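Local coordinates for uncharacterized protein (Cricetid herpesvirus 2, PDB 4ZKQ), which binds chemokines and, as a decoy receptor encoded by a rodent gammaherpesvirus, probably keeps them from their host receptors, at residues S105-F110 with R134-K139; Y245-Q248 with F252-V255. One frame throughout, in Å; residues are numbered along the deposited sequence. Where two conformers were deposited one is given.

Interaction 1. Residues S105-F110 with R134-K139; sequences SDLTVF and RLFFAK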
ATOM      1  N   SER A 105     -20.376  19.815   1.403  1.00 28.71           N
ATOM      2  CA  SER A 105     -19.507  20.603   2.272  1.00 30.18           C
ATOM      3  C   SER A 105     -19.404  20.037   3.680  1.00 24.72           C
ATOM      4  O   SER A 105     -18.560  20.466   4.462  1.00 24.94           O
ATOM      5  CB  SER A 105     -20.009  22.046   2.341  1.00 41.46           C
ATOM      6  OG  SER A 105     -19.983  22.643   1.058  1.00 46.85           O
ATOM      7  N   ASP A 106     -20.265  19.081   4.010  1.00 23.96           N
ATOM      8  CA  ASP A 106     -20.204  18.423   5.311  1.00 24.29           C
ATOM      9  C   ASP A 106     -19.127  17.341   5.367  1.00 21.69           C
ATOM     10  O   ASP A 106     -18.783  16.855   6.445  1.00 24.54           O
ATOM     11  CB  ASP A 106     -21.561  17.807   5.652  1.00 29.09           C
ATOM     12  CG  ASP A 106     -22.617  18.850   5.956  1.00 35.42           C
ATOM     13  OD1 ASP A 106     -22.293  19.846   6.639  1.00 29.47           O
ATOM     14  OD2 ASP A 106     -23.766  18.675   5.506  1.00 37.38           O
ATOM     15  N   LEU A 107     -18.616  16.949   4.202  1.00 22.84           N
ATOM     16  CA  LEU A 107     -17.552  15.949   4.126  1.00 19.98           C
ATOM     17  C   LEU A 107     -16.185  16.601   4.224  1.00 17.43           C
ATOM     18  O   LEU A 107     -15.889  17.536   3.484  1.00 19.35           O
ATOM     19  CB  LEU A 107     -17.647  15.165   2.813  1.00 22.61           C
ATOM     20  CG  LEU A 107     -16.486  14.228   2.467  1.00 22.73           C
ATOM     21  CD1 LEU A 107     -16.439  13.032   3.414  1.00 19.52           C
ATOM     22  CD2 LEU A 107     -16.590  13.775   1.013  1.00 19.07           C
ATOM     23  N   THR A 108     -15.344  16.097   5.122  1.00 18.65           N
ATOM     24  CA  THR A 108     -13.944  16.488   5.133  1.00 21.89           C
ATOM     25  C   THR A 108     -13.039  15.260   5.129  1.00 19.99           C
ATOM     26  O   THR A 108     -13.445  14.161   5.515  1.00 18.02           O
ATOM     27  CB  THR A 108     -13.606  17.367   6.345  1.00 22.66           C
ATOM     28  OG1 THR A 108     -13.827  16.627   7.550  1.00 21.58           O
ATOM     29  CG2 THR A 108     -14.468  18.640   6.346  1.00 23.41           C
ATOM     30  N   VAL A 109     -11.807  15.458   4.678  1.00 19.59           N
ATOM     31  CA  VAL A 109     -10.819  14.399   4.687  1.00 16.25           C
ATOM     32  C   VAL A 109      -9.478  14.981   5.049  1.00 17.12           C
ATOM     33  O   VAL A 109      -9.236  16.170   4.849  1.00 16.08           O
ATOM     34  CB  VAL A 109     -10.707  13.682   3.316  1.00 19.34           C
ATOM     35  CG1 VAL A 109     -12.060  13.215   2.838  1.00 18.47           C
ATOM     36  CG2 VAL A 109     -10.072  14.586   2.264  1.00 22.71           C
ATOM     37  N   PHE A 110      -8.607  14.147   5.596  1.00 17.63           N
ATOM     38  CA  PHE A 110      -7.219  14.533   5.746  1.00 20.37           C
ATOM     39  C   PHE A 110      -6.317  13.327   5.576  1.00 17.25           C
ATOM     40  O   PHE A 110      -6.760  12.180   5.557  1.00 16.51           O
ATOM     41  CB  PHE A 110      -6.967  15.220   7.098  1.00 17.70           C
ATOM     42  CG  PHE A 110      -7.380  14.417   8.304  1.00 14.74           C
ATOM     43  CD1 PHE A 110      -8.693  14.424   8.740  1.00 19.54           C
ATOM     44  CD2 PHE A 110      -6.447  13.698   9.027  1.00 14.70           C
ATOM     45  CE1 PHE A 110      -9.070  13.705   9.859  1.00 21.06           C
ATOM     46  CE2 PHE A 110      -6.820  12.975  10.149  1.00 18.37           C
ATOM     47  CZ  PHE A 110      -8.132  12.983  10.565  1.00 18.25           C
ATOM     48  N   ARG A 134     -20.925  11.932  -9.314  1.00 27.97           N
ATOM     49  CA  ARG A 134     -20.331  12.942  -8.458  1.00 27.33           C
ATOM     50  C   ARG A 134     -19.187  12.313  -7.664  1.00 23.16           C
ATOM     51  O   ARG A 134     -19.403  11.378  -6.889  1.00 25.55           O
ATOM     52  CB  ARG A 134     -21.390  13.524  -7.524  1.00 28.83           C
ATOM     53  CG  ARG A 134     -20.992  14.807  -6.834  1.00 26.02           C
ATOM     54  CD  ARG A 134     -20.932  15.974  -7.814  1.00 33.82           C
ATOM     55  NE  ARG A 134     -20.724  17.234  -7.109  1.00 29.53           N
ATOM     56  CZ  ARG A 134     -20.168  18.321  -7.633  1.00 21.67           C
ATOM     57  NH1 ARG A 134     -19.744  18.326  -8.890  1.00 27.86           N
ATOM     58  NH2 ARG A 134     -20.036  19.408  -6.889  1.00 29.60           N
ATOM     59  N   LEU A 135     -17.973  12.819  -7.872  1.00 20.15           N
ATOM     60  CA  LEU A 135     -16.792  12.305  -7.185  1.00 17.51           C
ATOM     61  C   LEU A 135     -16.115  13.380  -6.349  1.00 21.71           C
ATOM     62  O   LEU A 135     -16.178  14.562  -6.688  1.00 19.12           O
ATOM     63  CB  LEU A 135     -15.779  11.759  -8.188  1.00 14.91           C
ATOM     64  CG  LEU A 135     -16.251  10.676  -9.157  1.00 22.58           C
ATOM     65  CD1 LEU A 135     -15.137  10.325 -10.124  1.00 24.01           C
ATOM     66  CD2 LEU A 135     -16.719   9.447  -8.412  1.00 17.63           C
ATOM     67  N   PHE A 136     -15.455  12.966  -5.270  1.00 17.04           N
ATOM     68  CA  PHE A 136     -14.576  13.866  -4.530  1.00 13.97           C
ATOM     69  C   PHE A 136     -13.161  13.289  -4.523  1.00 18.75           C
ATOM     70  O   PHE A 136     -12.981  12.076  -4.617  1.00 14.69           O
ATOM     71  CB  PHE A 136     -15.083  14.100  -3.100  1.00 15.52           C
ATOM     72  CG  PHE A 136     -15.152  12.858  -2.242  1.00 17.82           C
ATOM     73  CD1 PHE A 136     -14.057  12.442  -1.501  1.00 16.70           C
ATOM     74  CD2 PHE A 136     -16.333  12.138  -2.141  1.00 16.50           C
ATOM     75  CE1 PHE A 136     -14.129  11.314  -0.700  1.00 15.98           C
ATOM     76  CE2 PHE A 136     -16.412  11.005  -1.350  1.00 15.67           C
ATOM     77  CZ  PHE A 136     -15.311  10.597  -0.622  1.00 15.26           C
ATOM     78  N   PHE A 137     -12.157  14.153  -4.436  1.00 19.18           N
ATOM     79  CA  PHE A 137     -10.782  13.667  -4.383  1.00 11.98           C
ATOM     80  C   PHE A 137      -9.830  14.549  -3.590  1.00 12.12           C
ATOM     81  O   PHE A 137     -10.109  15.721  -3.315  1.00 15.50           O
ATOM     82  CB  PHE A 137     -10.239  13.478  -5.808  1.00 14.79           C
ATOM     83  CG  PHE A 137     -10.041  14.764  -6.567  1.00 14.48           C
ATOM     84  CD1 PHE A 137     -11.067  15.300  -7.324  1.00 17.65           C
ATOM     85  CD2 PHE A 137      -8.817  15.422  -6.542  1.00 17.91           C
ATOM     86  CE1 PHE A 137     -10.885  16.480  -8.032  1.00 19.35           C
ATOM     87  CE2 PHE A 137      -8.631  16.607  -7.250  1.00 19.69           C
ATOM     88  CZ  PHE A 137      -9.671  17.129  -7.994  1.00 15.85           C
ATOM     89  N   ALA A 138      -8.708  13.952  -3.199  1.00 12.66           N
ATOM     90  CA  ALA A 138      -7.646  14.658  -2.491  1.00 13.28           C
ATOM     91  C   ALA A 138      -6.339  13.943  -2.739  1.00 16.12           C
ATOM     92  O   ALA A 138      -6.310  12.720  -2.874  1.00 14.77           O
ATOM     93  CB  ALA A 138      -7.930  14.735  -1.008  1.00 12.87           C
ATOM     94  N   LYS A 139      -5.260  14.713  -2.786  1.00 12.84           N
ATOM     95  CA  LYS A 139      -3.932  14.170  -3.027  1.00 11.88           C
ATOM     96  C   LYS A 139      -3.084  14.264  -1.767  1.00 14.41           C
ATOM     97  O   LYS A 139      -3.110  15.279  -1.072  1.00 14.67           O
ATOM     98  CB  LYS A 139      -3.271  14.918  -4.186  1.00 14.82           C
ATOM     99  CG  LYS A 139      -1.903  14.405  -4.556  1.00 18.72           C
ATOM    100  CD  LYS A 139      -1.446  15.038  -5.861  1.00 25.11           C
ATOM    101  CE  LYS A 139       0.022  14.775  -6.126  1.00 39.97           C
ATOM    102  NZ  LYS A 139       0.530  15.630  -7.228  1.00 57.52           N
TER

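Interaction 2. Residues Y245-Q248 with F252-V255; sequences YKRQ and FHRV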
ATOM      1  N   TYR A 245      -4.084  18.977  17.389  0.56 27.42           N
ATOM      2  CA  TYR A 245      -2.819  19.487  17.882  0.56 28.45           C
ATOM      3  C   TYR A 245      -3.086  20.566  18.914  0.56 27.33           C
ATOM      4  O   TYR A 245      -3.958  21.413  18.716  0.56 24.00           O
ATOM      5  CB  TYR A 245      -1.982  20.047  16.732  0.56 29.66           C
ATOM      6  CG  TYR A 245      -0.570  20.408  17.121  0.56 31.27           C
ATOM      7  CD1 TYR A 245       0.376  19.422  17.349  0.56 31.09           C
ATOM      8  CD2 TYR A 245      -0.181  21.735  17.251  0.56 30.24           C
ATOM      9  CE1 TYR A 245       1.668  19.743  17.704  0.56 31.26           C
ATOM     10  CE2 TYR A 245       1.111  22.065  17.605  0.56 32.71           C
ATOM     11  CZ  TYR A 245       2.030  21.063  17.829  0.56 28.76           C
ATOM     12  OH  TYR A 245       3.320  21.375  18.181  0.56 34.43           O
ATOM     13  N   LYS A 246      -2.358  20.521  20.023  1.00 29.56           N
ATOM     14  CA  LYS A 246      -2.444  21.587  20.995  1.00 28.95           C
ATOM     15  C   LYS A 246      -1.676  22.811  20.500  1.00 23.85           C
ATOM     16  O   LYS A 246      -0.456  22.760  20.353  1.00 31.07           O
ATOM     17  CB  LYS A 246      -1.893  21.091  22.333  1.00 43.52           C
ATOM     18  CG  LYS A 246      -1.816  22.136  23.401  1.00 64.16           C
ATOM     19  CD  LYS A 246      -3.084  22.914  23.420  1.00 72.99           C
ATOM     20  CE  LYS A 246      -3.276  23.560  24.743  1.00 78.54           C
ATOM     21  NZ  LYS A 246      -2.027  24.089  25.387  1.00 85.85           N
ATOM     22  N   ARG A 247      -2.388  23.898  20.220  1.00 24.38           N
ATOM     23  CA  ARG A 247      -1.749  25.112  19.708  1.00 37.51           C
ATOM     24  C   ARG A 247      -1.493  26.138  20.817  1.00 38.81           C
ATOM     25  O   ARG A 247      -2.427  26.632  21.448  1.00 46.97           O
ATOM     26  CB  ARG A 247      -2.608  25.744  18.612  1.00 31.66           C
ATOM     27  CG  ARG A 247      -3.060  24.764  17.544  1.00 28.75           C
ATOM     28  CD  ARG A 247      -3.659  25.478  16.345  1.00 46.63           C
ATOM     29  NE  ARG A 247      -2.642  25.864  15.371  1.00 43.97           N
ATOM     30  CZ  ARG A 247      -2.061  25.020  14.523  1.00 43.80           C
ATOM     31  NH1 ARG A 247      -2.388  23.731  14.532  1.00 31.30           N
ATOM     32  NH2 ARG A 247      -1.148  25.463  13.667  1.00 40.70           N
ATOM     33  N   GLN A 248      -0.219  26.443  21.047  1.00 34.24           N
ATOM     34  CA  GLN A 248       0.182  27.464  22.013  1.00 34.58           C
ATOM     35  C   GLN A 248      -0.223  28.873  21.571  1.00 36.98           C
ATOM     36  O   GLN A 248      -0.139  29.201  20.387  1.00 25.86           O
ATOM     37  CB  GLN A 248       1.695  27.424  22.233  1.00 37.46           C
ATOM     38  CG  GLN A 248       2.217  26.098  22.761  1.00 52.91           C
ATOM     39  CD  GLN A 248       1.515  25.659  24.033  1.00 74.67           C
ATOM     40  OE1 GLN A 248       1.000  24.544  24.117  1.00 68.09           O
ATOM     41  NE2 GLN A 248       1.490  26.539  25.030  1.00 61.60           N
ATOM     42  N   PHE A 252       3.285  30.347  15.966  1.00 18.13           N
ATOM     43  CA  PHE A 252       3.156  29.702  14.677  1.00 18.14           C
ATOM     44  C   PHE A 252       3.544  28.241  14.809  1.00 17.92           C
ATOM     45  O   PHE A 252       4.621  27.934  15.316  1.00 17.36           O
ATOM     46  CB  PHE A 252       4.046  30.376  13.630  1.00 15.59           C
ATOM     47  CG  PHE A 252       4.102  29.628  12.335  1.00 16.41           C
ATOM     48  CD1 PHE A 252       3.045  29.697  11.442  1.00 13.69           C
ATOM     49  CD2 PHE A 252       5.191  28.829  12.021  1.00 15.71           C
ATOM     50  CE1 PHE A 252       3.078  28.999  10.248  1.00 16.95           C
ATOM     51  CE2 PHE A 252       5.231  28.127  10.829  1.00 18.16           C
ATOM     52  CZ  PHE A 252       4.172  28.212   9.943  1.00 16.62           C
ATOM     53  N   HIS A 253       2.669  27.352  14.348  1.00 17.68           N
ATOM     54  CA  HIS A 253       2.947  25.918  14.327  1.00 24.58           C
ATOM     55  C   HIS A 253       2.839  25.391  12.904  1.00 21.10           C
ATOM     56  O   HIS A 253       1.916  25.749  12.176  1.00 22.40           O
ATOM     57  CB  HIS A 253       1.971  25.152  15.227  1.00 28.66           C
ATOM     58  CG  HIS A 253       2.014  25.561  16.662  1.00 30.16           C
ATOM     59  ND1 HIS A 253       3.063  25.239  17.504  1.00 29.65           N
ATOM     60  CD2 HIS A 253       1.134  26.257  17.423  1.00 23.77           C
ATOM     61  CE1 HIS A 253       2.832  25.722  18.704  1.00 30.72           C
ATOM     62  NE2 HIS A 253       1.660  26.348  18.684  1.00 26.81           N
ATOM     63  N   ARG A 254       3.764  24.523  12.520  1.00 18.98           N
ATOM     64  CA  ARG A 254       3.727  23.917  11.195  1.00 27.50           C
ATOM     65  C   ARG A 254       2.594  22.901  11.093  1.00 33.22           C
ATOM     66  O   ARG A 254       2.030  22.682  10.019  1.00 40.27           O
ATOM     67  CB  ARG A 254       5.062  23.254  10.876  1.00 32.03           C
ATOM     68  CG  ARG A 254       6.192  24.246  10.674  1.00 34.61           C
ATOM     69  CD  ARG A 254       7.539  23.554  10.684  1.00 31.39           C
ATOM     70  NE  ARG A 254       8.646  24.492  10.506  1.00 40.45           N
ATOM     71  CZ  ARG A 254       9.001  25.020   9.340  1.00 32.99           C
ATOM     72  NH1 ARG A 254       8.330  24.719   8.234  1.00 28.10           N
ATOM     73  NH2 ARG A 254      10.029  25.856   9.285  1.00 33.53           N
ATOM     74  N   VAL A 255       2.260  22.282  12.219  1.00 34.59           N
ATOM     75  CA  VAL A 255       1.165  21.324  12.252  1.00 28.49           C
ATOM     76  C   VAL A 255      -0.152  22.013  11.921  1.00 27.36           C
ATOM     77  O   VAL A 255      -0.470  23.041  12.507  1.00 30.52           O
ATOM     78  CB  VAL A 255       1.048  20.667  13.620  1.00 29.63           C
ATOM     79  CG1 VAL A 255      -0.189  19.814  13.683  1.00 40.57           C
ATOM     80  CG2 VAL A 255       2.290  19.839  13.916  1.00 37.01           C
TER
HETATM   81  O   HOH W   1      -0.007  28.420  13.589  1.00 29.00           O

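Interaction 1. Residues S105-F110 with R134-K139
Leu107 against Phe136 and Val109 against Ala138 form a buried, wholly apolar contact between two layers of beta structure, strand 108-111 and the loop residue before it on one side, strand 132-143 on the other. The evidence for face-to-face packing rather than sheet pairing is the backbone spacing: the CA atoms of Leu107 and Phe136 are 9.4 Å apart and those of Val109 and Ala138 7.9 Å, too far for main-chain bonding. Both segments run in the same general direction, and the pairs two residues apart on each reflect the alternation of an extended chain. The Leu107 pair is a CH-pi contact. Leu107 CD2 lies 3.5 Å from the centroid of the Phe136 ring, only 7° off the ring normal, so the methyl sits squarely over one face. Leu107 CD2 is 3.6 Å from Phe136 CD2 and 3.9 Å from Phe136 CE1, near-equal distances that confirm the centring. With Phe136 CG between its backbone N and carbonyl carbon (chi1 62°), the ring rises into the interlayer space, and the two side chains cross at about a right angle. This is the interior of a beta sandwich: strand 108-111 ends a four-stranded antiparallel sheet, strand 132-143 belongs to the larger mixed sheet, and a backbone hydrogen bond between Val109 and His117 on strand 117-125 joins the two layers along that edge. One step along, the CA atoms are closer and smaller side chains fill the gap, Val109 CG2 meeting Ala138 CB at 3.9 Å. Leu150, on strand 147-152 beside 108-111, touches both Phe136 and Val109. From the larger sheet, Trp94 and Pro119 pack on Leu107 and Leu90 on Val109.

Interaction 2. Residues Y245-Q248 with F252-V255
The Tyr245 ring carries Val255 over one face and meets His253 at its edge, while the His253 ring in turn receives Tyr245 over one face and the backbone N of Gln248 at its rim. Val255 CB stands 3.9 Å from the Tyr245 centroid and 11° off the ring normal, a CH-pi contact. Val255 CG1 touches Tyr245 CG at 3.5 Å. Between the two rings the geometry is T-shaped: centroids 5.3 Å apart, planes at 68°, with Tyr245 CE2 above the His253 face but offset toward its rim. Tyr245 was modelled in two conformers, and these values apply to one of them. The Arg247 guanidinium has His253 CD2 over one face and Val255 O at its edge. Its end-on grip places two bonds on that single oxygen, from Arg247 NH1 at 2.9 Å and NH2 at 2.8 Å, and Val255 O lies almost exactly in the guanidinium plane. A bend at chi3 (87°) turns the arginine's end toward the second segment. Water 1 accepts from Arg247 NH2 and from the backbone N of His253. Gln248 N donates to His253 NE2 at 3.0 Å, somewhat tilted from the ring plane, which is consistent with NE2 lacking a proton. These contacts join the two limbs of an irregular, hairpin-like loop without regular strand pairing, although Tyr245 faces Val255 and Arg247 faces His253 in antiparallel fashion. The contact lies on the surface, its centre about 29 Å from the centre of the chain. A bound N-acetylglucosamine is about 7 Å from the Lys246 side chain, and the loop joins strand 233-244 to strand 260-263, which pair antiparallel in the large mixed sheet of the chain's second half.

From the N terminus, the chain first closes interaction 1, which spans the 23 residues between 110 and 134. That loop carries strand 117-125, which returns the chain to the mixed sheet. Because 108-111 and 132-143 lie in different sheets, the contact joins two layers of the first sandwich. The chain then runs through strands 147-152 to 233-244 before interaction 2 closes a much shorter loop, with three residues between its segments. The two are therefore in series, neither nested nor crossed. The centres of interactions 1 and 2 are about 24 Å apart, and they do not touch. Phe110 of interaction 1 does, however, reach Met259, in the loop that follows 252-255.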